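Local coordinates for polyphosphate kinase (Porphyromonas gingivalis, PDB 2O8R), which probably catalyses the reversible transfer of the terminal phosphate of ATP to a growing chain of inorganic polyphosphate, with magnesium as cofactor, at residues Pro34-Ile39 with Ala307-Pro312; Tyr59-Leu64 with His82-Ile87; Arg161-Val166 with Tyr179-Val184; Ser327-Gln332 with Lys343-His348. The protein carries 3 engineered substitutions. All coordinates share one frame; numbering follows the deposited sequence. Where two conformers were deposited one is given.

Contact 1: residues Pro34-Ile39 with Ala307-Pro312; sequences PVYDRI and AMLPNP
Y36 and I39, in the first turns of helix 35-63, meet the loop that follows strand 294-297, joining the N-terminal helical domain of the polyphosphate kinase 1 fold to the end of its middle domain. Along the loop, A307 comes first: its CA lies 7.0 Å from the CA of I39, and its carbonyl accepts a bond from NZ of K40, the residue after I39. L309 follows with an apolar contact, CD2 to I39 CD1 at 3.8 Å, the two side chains crossing at about a right angle. The carbonyl oxygen of L309 sits at the edge of the Y36 ring, 3.6 Å from CE2. At P310 the backbone turns its carbonyl to the phenol, and Y36 OH donates a weak hydrogen bond to P310 O over 2.7 Å. N311 lies flat on the ring, amide and ring planes only 4° apart. Its CB stands over the ring centre in a CH-pi contact, 3.5 Å from the centroid of Y36. With CG anti to the backbone N (chi1 174°), the amide is carried across CE1 and CD1 of Y36, where bonds to R316 O and F313 N hold it. I39 CD1 covers part of the opposite ring face, toward the rim. Last in line is P312, whose CD touches Y36 OH at 4.0 Å.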
loop_
_atom_site.group_PDB
_atom_site.type_symbol
_atom_site.label_atom_id
_atom_site.label_comp_id
_atom_site.label_asym_id
_atom_site.label_seq_id
_atom_site.Cartn_x
_atom_site.Cartn_y
_atom_site.Cartn_z
ATOM N N PRO A 34 -16.174 26.037 -0.858
ATOM C CA PRO A 34 -16.600 25.013 -1.808
ATOM C C PRO A 34 -16.932 23.742 -1.070
ATOM O O PRO A 34 -16.149 23.350 -0.203
ATOM C CB PRO A 34 -15.354 24.815 -2.663
ATOM C CG PRO A 34 -14.701 26.125 -2.642
ATOM C CD PRO A 34 -14.901 26.653 -1.267
ATOM N N VAL A 35 -18.070 23.111 -1.394
ATOM C CA VAL A 35 -18.599 21.999 -0.559
ATOM C C VAL A 35 -17.585 20.950 -0.180
ATOM O O VAL A 35 -17.527 20.550 0.981
ATOM C CB VAL A 35 -19.762 21.179 -1.178
ATOM C CG1 VAL A 35 -21.050 21.481 -0.482
ATOM C CG2 VAL A 35 -19.831 21.280 -2.718
ATOM N N TYR A 36 -16.801 20.492 -1.157
ATOM C CA TYR A 36 -15.900 19.396 -0.885
ATOM C C TYR A 36 -14.827 19.763 0.130
ATOM O O TYR A 36 -14.361 18.906 0.873
ATOM C CB TYR A 36 -15.379 18.749 -2.174
ATOM C CG TYR A 36 -16.414 17.792 -2.734
ATOM C CD1 TYR A 36 -17.400 18.226 -3.625
ATOM C CD2 TYR A 36 -16.440 16.460 -2.328
ATOM C CE1 TYR A 36 -18.363 17.349 -4.107
ATOM C CE2 TYR A 36 -17.387 15.581 -2.809
ATOM C CZ TYR A 36 -18.346 16.029 -3.686
ATOM O OH TYR A 36 -19.281 15.140 -4.135
ATOM N N ASP A 37 -14.503 21.054 0.215
ATOM C CA ASP A 37 -13.627 21.549 1.277
ATOM C C ASP A 37 -14.232 21.276 2.637
ATOM O O ASP A 37 -13.540 20.818 3.540
ATOM C CB ASP A 37 -13.362 23.050 1.141
ATOM C CG ASP A 37 -12.618 23.400 -0.127
ATOM O OD1 ASP A 37 -12.238 22.485 -0.903
ATOM O OD2 ASP A 37 -12.417 24.608 -0.339
ATOM N N ARG A 38 -15.525 21.555 2.766
ATOM C CA ARG A 38 -16.229 21.361 4.019
ATOM C C ARG A 38 -16.374 19.881 4.352
ATOM O O ARG A 38 -16.126 19.468 5.489
ATOM C CB ARG A 38 -17.591 22.036 3.962
ATOM C CG ARG A 38 -17.497 23.518 3.685
ATOM C CD ARG A 38 -18.861 24.129 3.722
ATOM N NE ARG A 38 -19.353 24.475 2.400
ATOM C CZ ARG A 38 -20.619 24.770 2.131
ATOM N NH1 ARG A 38 -21.534 24.740 3.092
ATOM N NH2 ARG A 38 -20.979 25.068 0.895
ATOM N N ILE A 39 -16.755 19.090 3.355
ATOM C CA ILE A 39 -16.876 17.638 3.500
ATOM C C ILE A 39 -15.585 16.987 4.022
ATOM O O ILE A 39 -15.633 16.133 4.932
ATOM C CB ILE A 39 -17.295 16.984 2.166
ATOM C CG1 ILE A 39 -18.730 17.405 1.808
ATOM C CG2 ILE A 39 -17.133 15.455 2.233
ATOM C CD1 ILE A 39 -19.407 16.524 0.781
ATOM N N ALA A 307 -14.472 11.414 3.368
ATOM C CA ALA A 307 -13.285 11.700 2.572
ATOM C C ALA A 307 -13.266 10.884 1.285
ATOM O O ALA A 307 -12.525 11.206 0.358
ATOM C CB ALA A 307 -12.023 11.425 3.388
HETATM N N MSE A 308 -14.085 9.836 1.239
HETATM C CA MSE A 308 -14.182 8.944 0.087
HETATM C C MSE A 308 -15.370 9.259 -0.808
HETATM O O MSE A 308 -15.603 8.563 -1.797
HETATM C CB MSE A 308 -14.295 7.476 0.540
HETATM C CG MSE A 308 -13.014 6.872 1.110
HETATM SE SE MSE A 308 -11.469 7.099 -0.078
HETATM C CE MSE A 308 -11.982 5.952 -1.572
ATOM N N LEU A 309 -16.151 10.272 -0.453
ATOM C CA LEU A 309 -17.282 10.641 -1.287
ATOM C C LEU A 309 -16.728 11.263 -2.543
ATOM O O LEU A 309 -15.988 12.233 -2.476
ATOM C CB LEU A 309 -18.192 11.638 -0.587
ATOM C CG LEU A 309 -19.467 11.954 -1.365
ATOM C CD1 LEU A 309 -20.323 10.688 -1.501
ATOM C CD2 LEU A 309 -20.243 13.083 -0.693
ATOM N N PRO A 310 -17.049 10.674 -3.694
ATOM C CA PRO A 310 -16.526 11.185 -4.949
ATOM C C PRO A 310 -17.101 12.544 -5.291
ATOM O O PRO A 310 -18.268 12.793 -5.005
ATOM C CB PRO A 310 -17.008 10.153 -5.976
ATOM C CG PRO A 310 -17.436 8.969 -5.196
ATOM C CD PRO A 310 -17.896 9.489 -3.888
ATOM N N ASN A 311 -16.271 13.414 -5.866
ATOM C CA ASN A 311 -16.734 14.631 -6.518
ATOM C C ASN A 311 -16.708 14.420 -8.024
ATOM O O ASN A 311 -15.660 14.599 -8.648
ATOM C CB ASN A 311 -15.835 15.808 -6.152
ATOM C CG ASN A 311 -16.177 17.092 -6.916
ATOM O OD1 ASN A 311 -17.152 17.170 -7.672
ATOM N ND2 ASN A 311 -15.365 18.114 -6.707
ATOM N N PRO A 312 -17.866 14.073 -8.619
ATOM C CA PRO A 312 -17.976 13.857 -10.053
ATOM C C PRO A 312 -17.846 15.131 -10.887
ATOM O O PRO A 312 -17.981 15.066 -12.103
ATOM C CB PRO A 312 -19.385 13.299 -10.207
ATOM C CG PRO A 312 -20.125 13.898 -9.100
ATOM C CD PRO A 312 -19.165 13.884 -7.957
#

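Contact 2: residues Tyr59-Leu64 with His82-Ile87; sequences YHQAVL and HILQAI
The imidazole of H60 carries I83 on one face: I83 CG2 stands 3.6 Å from the centroid of the H60 ring, a CH-pi contact displaced toward the CD2 and NE2 side. I87 CD1 approaches the same ring obliquely, 4.0 Å from H60 CD2. With CG beside the backbone N (chi1 -67°), H60 sends its ring out toward I83 and I87 while its CB meets L84 CD2 at 3.8 Å. The other methyl of L84 fits between two neighbours: L84 CD1 is 3.8 Å from Q61 CG and equally far from L64 CD1. The two leucine side chains lie alongside, pointing opposite ways. At the polar end of the imidazole, H60 NE2 is hydrogen-bonded to OD2 of D14. This is the loop end of an antiparallel helical hairpin, where the connecting residues 67-81 are not modelled; the short helical segments run at 146° with their axes 10.8 Å apart. Deeper in the N-terminal domain, helix 13-29 packs M15 against A86 and I87, while F52 and V57 of helix 35-63 pack on I87, and V57 also on L84.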
loop_
_atom_site.group_PDB
_atom_site.type_symbol
_atom_site.label_atom_id
_atom_site.label_comp_id
_atom_site.label_asym_id
_atom_site.label_seq_id
_atom_site.Cartn_x
_atom_site.Cartn_y
_atom_site.Cartn_z
ATOM N N TYR A 59 -6.892 6.338 28.018
ATOM C CA TYR A 59 -6.020 6.685 29.135
ATOM C C TYR A 59 -6.809 7.040 30.388
ATOM O O TYR A 59 -6.545 6.504 31.465
ATOM C CB TYR A 59 -5.082 7.837 28.772
ATOM C CG TYR A 59 -4.418 8.469 29.980
ATOM C CD1 TYR A 59 -3.312 7.874 30.589
ATOM C CD2 TYR A 59 -4.898 9.663 30.514
ATOM C CE1 TYR A 59 -2.710 8.450 31.700
ATOM C CE2 TYR A 59 -4.307 10.245 31.616
ATOM C CZ TYR A 59 -3.215 9.636 32.207
ATOM O OH TYR A 59 -2.639 10.225 33.308
ATOM N N HIS A 60 -7.782 7.935 30.242
ATOM C CA HIS A 60 -8.616 8.344 31.366
ATOM C C HIS A 60 -9.492 7.217 31.897
ATOM O O HIS A 60 -9.896 7.234 33.056
ATOM C CB HIS A 60 -9.486 9.530 30.982
ATOM C CG HIS A 60 -8.714 10.780 30.716
ATOM N ND1 HIS A 60 -7.665 11.187 31.511
ATOM C CD2 HIS A 60 -8.846 11.724 29.755
ATOM C CE1 HIS A 60 -7.181 12.326 31.048
ATOM N NE2 HIS A 60 -7.882 12.676 29.984
ATOM N N GLN A 61 -9.790 6.244 31.043
ATOM C CA GLN A 61 -10.550 5.075 31.468
ATOM C C GLN A 61 -9.676 4.105 32.253
ATOM O O GLN A 61 -10.150 3.443 33.180
ATOM C CB GLN A 61 -11.178 4.379 30.264
ATOM C CG GLN A 61 -12.344 5.146 29.670
ATOM C CD GLN A 61 -12.781 4.581 28.350
ATOM O OE1 GLN A 61 -13.946 4.691 27.972
ATOM N NE2 GLN A 61 -11.847 3.962 27.634
ATOM N N ALA A 62 -8.400 4.032 31.877
ATOM C CA ALA A 62 -7.429 3.187 32.569
ATOM C C ALA A 62 -7.064 3.774 33.935
ATOM O O ALA A 62 -6.730 3.046 34.867
ATOM C CB ALA A 62 -6.194 3.008 31.721
ATOM N N VAL A 63 -7.132 5.094 34.043
ATOM C CA VAL A 63 -6.916 5.765 35.319
ATOM C C VAL A 63 -8.077 5.510 36.295
ATOM O O VAL A 63 -7.846 5.110 37.439
ATOM C CB VAL A 63 -6.647 7.284 35.131
ATOM C CG1 VAL A 63 -6.827 8.054 36.455
ATOM C CG2 VAL A 63 -5.243 7.499 34.554
ATOM N N LEU A 64 -9.311 5.702 35.827
ATOM C CA LEU A 64 -10.500 5.547 36.670
ATOM C C LEU A 64 -10.782 4.116 37.155
ATOM O O LEU A 64 -11.735 3.888 37.910
ATOM C CB LEU A 64 -11.735 6.153 35.995
ATOM C CG LEU A 64 -12.189 7.484 36.607
ATOM C CD1 LEU A 64 -12.937 8.358 35.606
ATOM C CD2 LEU A 64 -13.039 7.237 37.849
ATOM N N HIS A 82 -14.653 13.124 36.449
ATOM C CA HIS A 82 -15.217 14.358 35.895
ATOM C C HIS A 82 -14.708 14.696 34.495
ATOM O O HIS A 82 -15.505 14.989 33.598
ATOM C CB HIS A 82 -15.003 15.531 36.846
ATOM C CG HIS A 82 -15.960 15.536 37.992
ATOM N ND1 HIS A 82 -15.718 14.855 39.167
ATOM C CD2 HIS A 82 -17.180 16.106 38.130
ATOM C CE1 HIS A 82 -16.739 15.024 39.988
ATOM N NE2 HIS A 82 -17.639 15.778 39.384
ATOM N N ILE A 83 -13.387 14.672 34.325
ATOM C CA ILE A 83 -12.766 14.772 33.008
ATOM C C ILE A 83 -13.543 13.958 31.954
ATOM O O ILE A 83 -13.991 14.536 30.956
ATOM C CB ILE A 83 -11.246 14.449 33.071
ATOM C CG1 ILE A 83 -10.471 15.707 33.497
ATOM C CG2 ILE A 83 -10.717 13.956 31.747
ATOM C CD1 ILE A 83 -9.151 15.448 34.269
ATOM N N LEU A 84 -13.765 12.662 32.210
ATOM C CA LEU A 84 -14.526 11.791 31.282
ATOM C C LEU A 84 -15.964 12.237 31.032
ATOM O O LEU A 84 -16.468 12.117 29.914
ATOM C CB LEU A 84 -14.522 10.324 31.735
ATOM C CG LEU A 84 -13.314 9.453 31.373
ATOM C CD1 LEU A 84 -13.487 8.041 31.906
ATOM C CD2 LEU A 84 -13.091 9.419 29.868
ATOM N N GLN A 85 -16.619 12.743 32.072
ATOM C CA GLN A 85 -17.985 13.230 31.961
ATOM C C GLN A 85 -18.017 14.517 31.145
ATOM O O GLN A 85 -18.953 14.747 30.382
ATOM C CB GLN A 85 -18.560 13.470 33.350
ATOM C CG GLN A 85 -20.003 13.921 33.367
ATOM C CD GLN A 85 -20.282 14.903 34.491
ATOM O OE1 GLN A 85 -19.412 15.183 35.322
ATOM N NE2 GLN A 85 -21.497 15.438 34.518
ATOM N N ALA A 86 -16.982 15.340 31.297
ATOM C CA ALA A 86 -16.876 16.595 30.562
ATOM C C ALA A 86 -16.657 16.351 29.077
ATOM O O ALA A 86 -17.298 16.994 28.239
ATOM C CB ALA A 86 -15.765 17.455 31.131
ATOM N N ILE A 87 -15.756 15.425 28.758
ATOM C CA ILE A 87 -15.519 15.025 27.373
ATOM C C ILE A 87 -16.827 14.591 26.720
ATOM O O ILE A 87 -17.235 15.138 25.697
ATOM C CB ILE A 87 -14.493 13.866 27.271
ATOM C CG1 ILE A 87 -13.111 14.324 27.723
ATOM C CG2 ILE A 87 -14.414 13.315 25.837
ATOM C CD1 ILE A 87 -12.183 13.188 28.013
#

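Contact 3: residues Arg161-Val166 with Tyr179-Val184; sequences RVYLAV and YALLNV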
loop_
_atom_site.group_PDB
_atom_site.type_symbol
_atom_site.label_atom_id
_atom_site.label_comp_id
_atom_site.label_asym_id
_atom_site.label_seq_id
_atom_site.Cartn_x
_atom_site.Cartn_y
_atom_site.Cartn_z
ATOM N N ARG A 161 -14.944 -0.255 12.007
ATOM C CA ARG A 161 -15.875 -0.779 11.017
ATOM C C ARG A 161 -17.316 -0.386 11.362
ATOM O O ARG A 161 -17.599 0.104 12.460
ATOM C CB ARG A 161 -15.739 -2.304 10.905
ATOM C CG ARG A 161 -14.349 -2.794 10.506
ATOM C CD ARG A 161 -14.042 -2.543 9.030
ATOM N NE ARG A 161 -14.332 -3.696 8.171
ATOM C CZ ARG A 161 -15.464 -3.860 7.490
ATOM N NH1 ARG A 161 -16.428 -2.954 7.573
ATOM N NH2 ARG A 161 -15.636 -4.931 6.726
ATOM N N VAL A 162 -18.218 -0.592 10.412
ATOM C CA VAL A 162 -19.621 -0.355 10.635
ATOM C C VAL A 162 -20.291 -1.704 10.603
ATOM O O VAL A 162 -20.023 -2.508 9.716
ATOM C CB VAL A 162 -20.208 0.508 9.529
ATOM C CG1 VAL A 162 -21.715 0.572 9.647
ATOM C CG2 VAL A 162 -19.613 1.885 9.580
ATOM N N TYR A 163 -21.135 -1.965 11.593
ATOM C CA TYR A 163 -21.962 -3.170 11.592
ATOM C C TYR A 163 -23.422 -2.781 11.697
ATOM O O TYR A 163 -23.773 -1.684 12.169
ATOM C CB TYR A 163 -21.634 -4.079 12.768
ATOM C CG TYR A 163 -20.279 -4.729 12.760
ATOM C CD1 TYR A 163 -20.155 -6.106 12.621
ATOM C CD2 TYR A 163 -19.120 -3.979 12.926
ATOM C CE1 TYR A 163 -18.911 -6.714 12.639
ATOM C CE2 TYR A 163 -17.866 -4.581 12.941
ATOM C CZ TYR A 163 -17.768 -5.945 12.793
ATOM O OH TYR A 163 -16.526 -6.546 12.814
ATOM N N LEU A 164 -24.268 -3.700 11.252
ATOM C CA LEU A 164 -25.700 -3.554 11.346
ATOM C C LEU A 164 -26.188 -4.570 12.347
ATOM O O LEU A 164 -25.956 -5.776 12.196
ATOM C CB LEU A 164 -26.329 -3.838 9.990
ATOM C CG LEU A 164 -26.833 -2.723 9.076
ATOM C CD1 LEU A 164 -26.554 -1.316 9.580
ATOM C CD2 LEU A 164 -26.251 -2.944 7.698
ATOM N N ALA A 165 -26.834 -4.082 13.396
ATOM C CA ALA A 165 -27.568 -4.967 14.285
ATOM C C ALA A 165 -29.015 -4.989 13.820
ATOM O O ALA A 165 -29.654 -3.941 13.719
ATOM C CB ALA A 165 -27.468 -4.501 15.704
ATOM N N VAL A 166 -29.506 -6.186 13.515
ATOM C CA VAL A 166 -30.859 -6.405 12.991
ATOM C C VAL A 166 -31.736 -7.090 14.034
ATOM O O VAL A 166 -31.314 -8.061 14.657
ATOM C CB VAL A 166 -30.828 -7.348 11.754
ATOM C CG1 VAL A 166 -32.219 -7.590 11.223
ATOM C CG2 VAL A 166 -29.938 -6.792 10.660
ATOM N N TYR A 179 -32.066 -11.487 17.358
ATOM C CA TYR A 179 -31.154 -10.421 16.976
ATOM C C TYR A 179 -30.004 -10.942 16.152
ATOM O O TYR A 179 -29.517 -12.042 16.384
ATOM C CB TYR A 179 -30.649 -9.675 18.199
ATOM C CG TYR A 179 -31.748 -8.907 18.853
ATOM C CD1 TYR A 179 -32.184 -7.707 18.311
ATOM C CD2 TYR A 179 -32.384 -9.391 19.985
ATOM C CE1 TYR A 179 -33.199 -6.995 18.890
ATOM C CE2 TYR A 179 -33.411 -8.685 20.573
ATOM C CZ TYR A 179 -33.817 -7.485 20.016
ATOM O OH TYR A 179 -34.841 -6.759 20.585
ATOM N N ALA A 180 -29.586 -10.150 15.170
ATOM C CA ALA A 180 -28.499 -10.558 14.296
ATOM C C ALA A 180 -27.508 -9.435 14.029
ATOM O O ALA A 180 -27.826 -8.238 14.120
ATOM C CB ALA A 180 -29.032 -11.107 13.014
ATOM N N LEU A 181 -26.292 -9.841 13.709
ATOM C CA LEU A 181 -25.239 -8.903 13.435
ATOM C C LEU A 181 -24.787 -9.170 12.035
ATOM O O LEU A 181 -24.495 -10.320 11.702
ATOM C CB LEU A 181 -24.074 -9.155 14.387
ATOM C CG LEU A 181 -22.918 -8.161 14.423
ATOM C CD1 LEU A 181 -23.351 -6.854 15.049
ATOM C CD2 LEU A 181 -21.792 -8.755 15.221
ATOM N N LEU A 182 -24.733 -8.136 11.199
ATOM C CA LEU A 182 -23.962 -8.294 9.962
ATOM C C LEU A 182 -22.961 -7.188 9.596
ATOM O O LEU A 182 -22.990 -6.068 10.132
ATOM C CB LEU A 182 -24.816 -8.755 8.770
ATOM C CG LEU A 182 -26.129 -8.084 8.434
ATOM C CD1 LEU A 182 -25.868 -6.822 7.660
ATOM C CD2 LEU A 182 -26.943 -9.040 7.612
ATOM N N ASN A 183 -22.056 -7.559 8.692
ATOM C CA ASN A 183 -20.919 -6.739 8.331
ATOM C C ASN A 183 -21.254 -5.844 7.170
ATOM O O ASN A 183 -22.029 -6.217 6.295
ATOM C CB ASN A 183 -19.734 -7.632 7.957
ATOM C CG ASN A 183 -20.122 -8.766 7.026
ATOM O OD1 ASN A 183 -21.196 -9.355 7.150
ATOM N ND2 ASN A 183 -19.253 -9.075 6.086
ATOM N N VAL A 184 -20.681 -4.649 7.155
ATOM C CA VAL A 184 -20.755 -3.842 5.955
ATOM C C VAL A 184 -19.378 -3.891 5.304
ATOM O O VAL A 184 -18.429 -3.268 5.773
ATOM C CB VAL A 184 -21.343 -2.442 6.221
ATOM C CG1 VAL A 184 -22.283 -2.531 7.394
ATOM C CG2 VAL A 184 -20.282 -1.426 6.496
#
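Y163 meets the second strand of the hairpin with the base of its side chain, beginning at CB, which is 3.6 Å from L182 O and also touches L181 CD1. Next along the ring, CD1 of Y163 lies 3.9 Å from L181 CG. With CG beside the backbone N (chi1 -67°), the ring points back toward the R161 end of its own strand, so only its CD1 edge meets L181; the rest extends away and brings the phenol OH to the backbone N of R158, where it bonds. The backbones form a regular antiparallel beta hairpin. L164 and L182 are a hydrogen-bonded pair, L164 N to L182 O at 2.9 Å and L182 N to L164 O at 2.8 Å. V166 and A180 repeat the pattern, V166 N reaching A180 O at 2.7 Å. Toward V162 the pairing weakens, V184 N to V162 O being long, but V162 CB and V184 CG2 still pack at 3.6 Å. R161, in one of two deposited conformers, presents NH1 to V184 O in the guanidinium plane, so this bond may be held only part of the time. On the face of L164 and L182, L164 CB meets L182 CD1 at 3.8 Å. That face is covered by helices 209-214 and 217-220, which bring I213 and L217 onto the leucines and V166. Within the sheet of the middle domain, strand 225-235 flanks Y163 and A165, bonding to their backbones, and strand 146-147 flanks L181 on the other side of the hairpin.

Contact 4: residues Ser327-Gln332 with Lys343-His348; sequences SKHLEQ and KDYLIH
Y345 and L330 make the centre of the contact, with H329 beside them. The isobutyl group of L330 lies across one face of the Y345 ring: its CG is 3.6 Å from the ring centroid and 14° off the normal, a CH-pi contact, while CD2 of L330 extends toward CZ of Y345 at 3.7 Å. The first torsion of Y345 (chi1 -70°, CG beside the backbone N) points the ring at helix 328-331, where L330 can cover it. H329 occupies the edge of the same ring, its CB near the ring plane, and its CD2 comes within 3.4 Å of Y345 OH. K343 comes over one face of the H329 imidazole; a turn about its CG-CD bond (chi3 57°) swings NZ over the centre of the ring, 3.2 Å above its plane. S327 is the N-cap of helix 328-331: L330 N donates to S327 OG over 3.1 Å, and the same oxygen lies 3.6 Å from Y345 CE1. The serine thus fixes the first turn of the helix where L330 meets the tyrosine. Y356 of helix 355-365 also packs on L330, and its OH is hydrogen-bonded to S327 N and to E331 OE2. The strand to which Y345 belongs pairs with strand 474-481, and L346 on its other side faces helix 636-651. A strand covered by helices on both faces is the layered alpha/beta construction of the phospholipase D-like C-terminal domains.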
loop_
_atom_site.group_PDB
_atom_site.type_symbol
_atom_site.label_atom_id
_atom_site.label_comp_id
_atom_site.label_asym_id
_atom_site.label_seq_id
_atom_site.Cartn_x
_atom_site.Cartn_y
_atom_site.Cartn_z
ATOM N N SER A 327 12.476 28.687 -6.308
ATOM C CA SER A 327 13.398 29.778 -6.072
ATOM C C SER A 327 14.192 29.986 -7.366
ATOM O O SER A 327 14.956 29.100 -7.767
ATOM C CB SER A 327 14.321 29.416 -4.914
ATOM O OG SER A 327 15.530 30.154 -4.936
ATOM N N LYS A 328 13.993 31.139 -8.016
ATOM C CA LYS A 328 14.718 31.494 -9.250
ATOM C C LYS A 328 16.220 31.505 -8.997
ATOM O O LYS A 328 16.993 30.957 -9.783
ATOM C CB LYS A 328 14.293 32.864 -9.812
ATOM C CG LYS A 328 12.792 33.183 -9.805
ATOM C CD LYS A 328 11.959 32.251 -10.686
ATOM C CE LYS A 328 11.512 32.926 -11.976
ATOM N NZ LYS A 328 10.197 33.609 -11.834
ATOM N N HIS A 329 16.606 32.115 -7.879
ATOM C CA HIS A 329 17.994 32.234 -7.459
ATOM C C HIS A 329 18.679 30.881 -7.404
ATOM O O HIS A 329 19.684 30.655 -8.089
ATOM C CB HIS A 329 18.047 32.873 -6.085
ATOM C CG HIS A 329 19.125 33.891 -5.944
ATOM N ND1 HIS A 329 18.895 35.240 -6.107
ATOM C CD2 HIS A 329 20.446 33.760 -5.670
ATOM C CE1 HIS A 329 20.028 35.898 -5.928
ATOM N NE2 HIS A 329 20.984 35.023 -5.662
ATOM N N LEU A 330 18.121 29.980 -6.598
ATOM C CA LEU A 330 18.579 28.590 -6.558
ATOM C C LEU A 330 18.644 27.962 -7.943
ATOM O O LEU A 330 19.638 27.321 -8.288
ATOM C CB LEU A 330 17.659 27.741 -5.691
ATOM C CG LEU A 330 18.164 27.287 -4.333
ATOM C CD1 LEU A 330 17.372 26.081 -3.942
ATOM C CD2 LEU A 330 19.633 26.940 -4.388
ATOM N N GLU A 331 17.586 28.156 -8.729
ATOM C CA GLU A 331 17.482 27.542 -10.048
ATOM C C GLU A 331 18.555 28.032 -11.010
ATOM O O GLU A 331 18.928 27.321 -11.936
ATOM C CB GLU A 331 16.102 27.786 -10.656
ATOM C CG GLU A 331 14.962 27.082 -9.943
ATOM C CD GLU A 331 15.015 25.571 -10.051
ATOM O OE1 GLU A 331 15.623 25.039 -11.002
ATOM O OE2 GLU A 331 14.430 24.910 -9.179
ATOM N N GLN A 332 19.061 29.239 -10.790
ATOM C CA GLN A 332 20.015 29.799 -11.734
ATOM C C GLN A 332 21.470 29.679 -11.283
ATOM O O GLN A 332 22.373 30.185 -11.950
ATOM C CB GLN A 332 19.623 31.230 -12.163
ATOM C CG GLN A 332 19.631 32.316 -11.076
ATOM C CD GLN A 332 18.730 33.511 -11.423
ATOM O OE1 GLN A 332 17.690 33.361 -12.081
ATOM N NE2 GLN A 332 19.122 34.698 -10.967
ATOM N N LYS A 343 24.705 30.915 -0.330
ATOM C CA LYS A 343 23.661 31.599 0.429
ATOM C C LYS A 343 22.712 30.637 1.154
ATOM O O LYS A 343 22.560 29.487 0.762
ATOM C CB LYS A 343 22.861 32.487 -0.526
ATOM C CG LYS A 343 21.840 33.386 0.144
ATOM C CD LYS A 343 21.235 34.402 -0.825
ATOM C CE LYS A 343 20.578 33.733 -2.025
ATOM N NZ LYS A 343 19.559 34.606 -2.671
ATOM N N ASP A 344 22.079 31.125 2.214
ATOM C CA ASP A 344 21.029 30.399 2.902
ATOM C C ASP A 344 19.732 30.503 2.147
ATOM O O ASP A 344 19.455 31.507 1.502
ATOM C CB ASP A 344 20.791 30.972 4.294
ATOM C CG ASP A 344 21.904 30.660 5.248
ATOM O OD1 ASP A 344 22.796 29.862 4.878
ATOM O OD2 ASP A 344 21.879 31.218 6.366
ATOM N N TYR A 345 18.925 29.457 2.250
ATOM C CA TYR A 345 17.609 29.461 1.651
ATOM C C TYR A 345 16.524 29.045 2.670
ATOM O O TYR A 345 16.759 28.262 3.592
ATOM C CB TYR A 345 17.599 28.605 0.371
ATOM C CG TYR A 345 18.370 29.218 -0.785
ATOM C CD1 TYR A 345 17.720 29.953 -1.787
ATOM C CD2 TYR A 345 19.751 29.067 -0.876
ATOM C CE1 TYR A 345 18.438 30.529 -2.844
ATOM C CE2 TYR A 345 20.471 29.631 -1.920
ATOM C CZ TYR A 345 19.816 30.352 -2.902
ATOM O OH TYR A 345 20.570 30.897 -3.922
ATOM N N LEU A 346 15.342 29.607 2.501
ATOM C CA LEU A 346 14.201 29.266 3.316
ATOM C C LEU A 346 13.156 28.731 2.364
ATOM O O LEU A 346 12.792 29.397 1.399
ATOM C CB LEU A 346 13.670 30.530 3.967
ATOM C CG LEU A 346 13.145 30.529 5.384
ATOM C CD1 LEU A 346 14.100 29.803 6.342
ATOM C CD2 LEU A 346 12.983 31.979 5.762
ATOM N N ILE A 347 12.680 27.523 2.609
ATOM C CA ILE A 347 11.636 26.967 1.763
ATOM C C ILE A 347 10.374 26.755 2.575
ATOM O O ILE A 347 10.377 26.058 3.590
ATOM C CB ILE A 347 12.068 25.649 1.133
ATOM C CG1 ILE A 347 13.320 25.848 0.264
ATOM C CG2 ILE A 347 10.910 25.012 0.377
ATOM C CD1 ILE A 347 13.188 26.903 -0.823
ATOM N N HIS A 348 9.302 27.377 2.120
ATOM C CA HIS A 348 8.026 27.312 2.795
ATOM C C HIS A 348 7.097 26.441 1.985
ATOM O O HIS A 348 6.604 26.840 0.925
ATOM C CB HIS A 348 7.438 28.714 2.936
ATOM C CG HIS A 348 8.371 29.693 3.574
ATOM N ND1 HIS A 348 8.632 29.696 4.928
ATOM C CD2 HIS A 348 9.103 30.701 3.044
ATOM C CE1 HIS A 348 9.489 30.662 5.203
ATOM N NE2 HIS A 348 9.789 31.287 4.079
#

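Contacts 1 and 2 both use helix 35-63, one near its start and the other at its end, with centres about 34 Å apart. Contacts 2 and 3 both fall within the chain span that contact 1 brings together. Contact 3 belongs to the middle domain, its centre about 27 Å from that of contact 1; contact 4 lies at the start of the first C-terminal domain, about 56 Å from contact 3 between centres, on the opposite side of the chain's centre. Of the four, contact 2 is nearest a predicted site: the side chain of I87 is about 12 Å from that of N48, which probably binds ATP, and that of I83 about 5 Å from a bound sulfate.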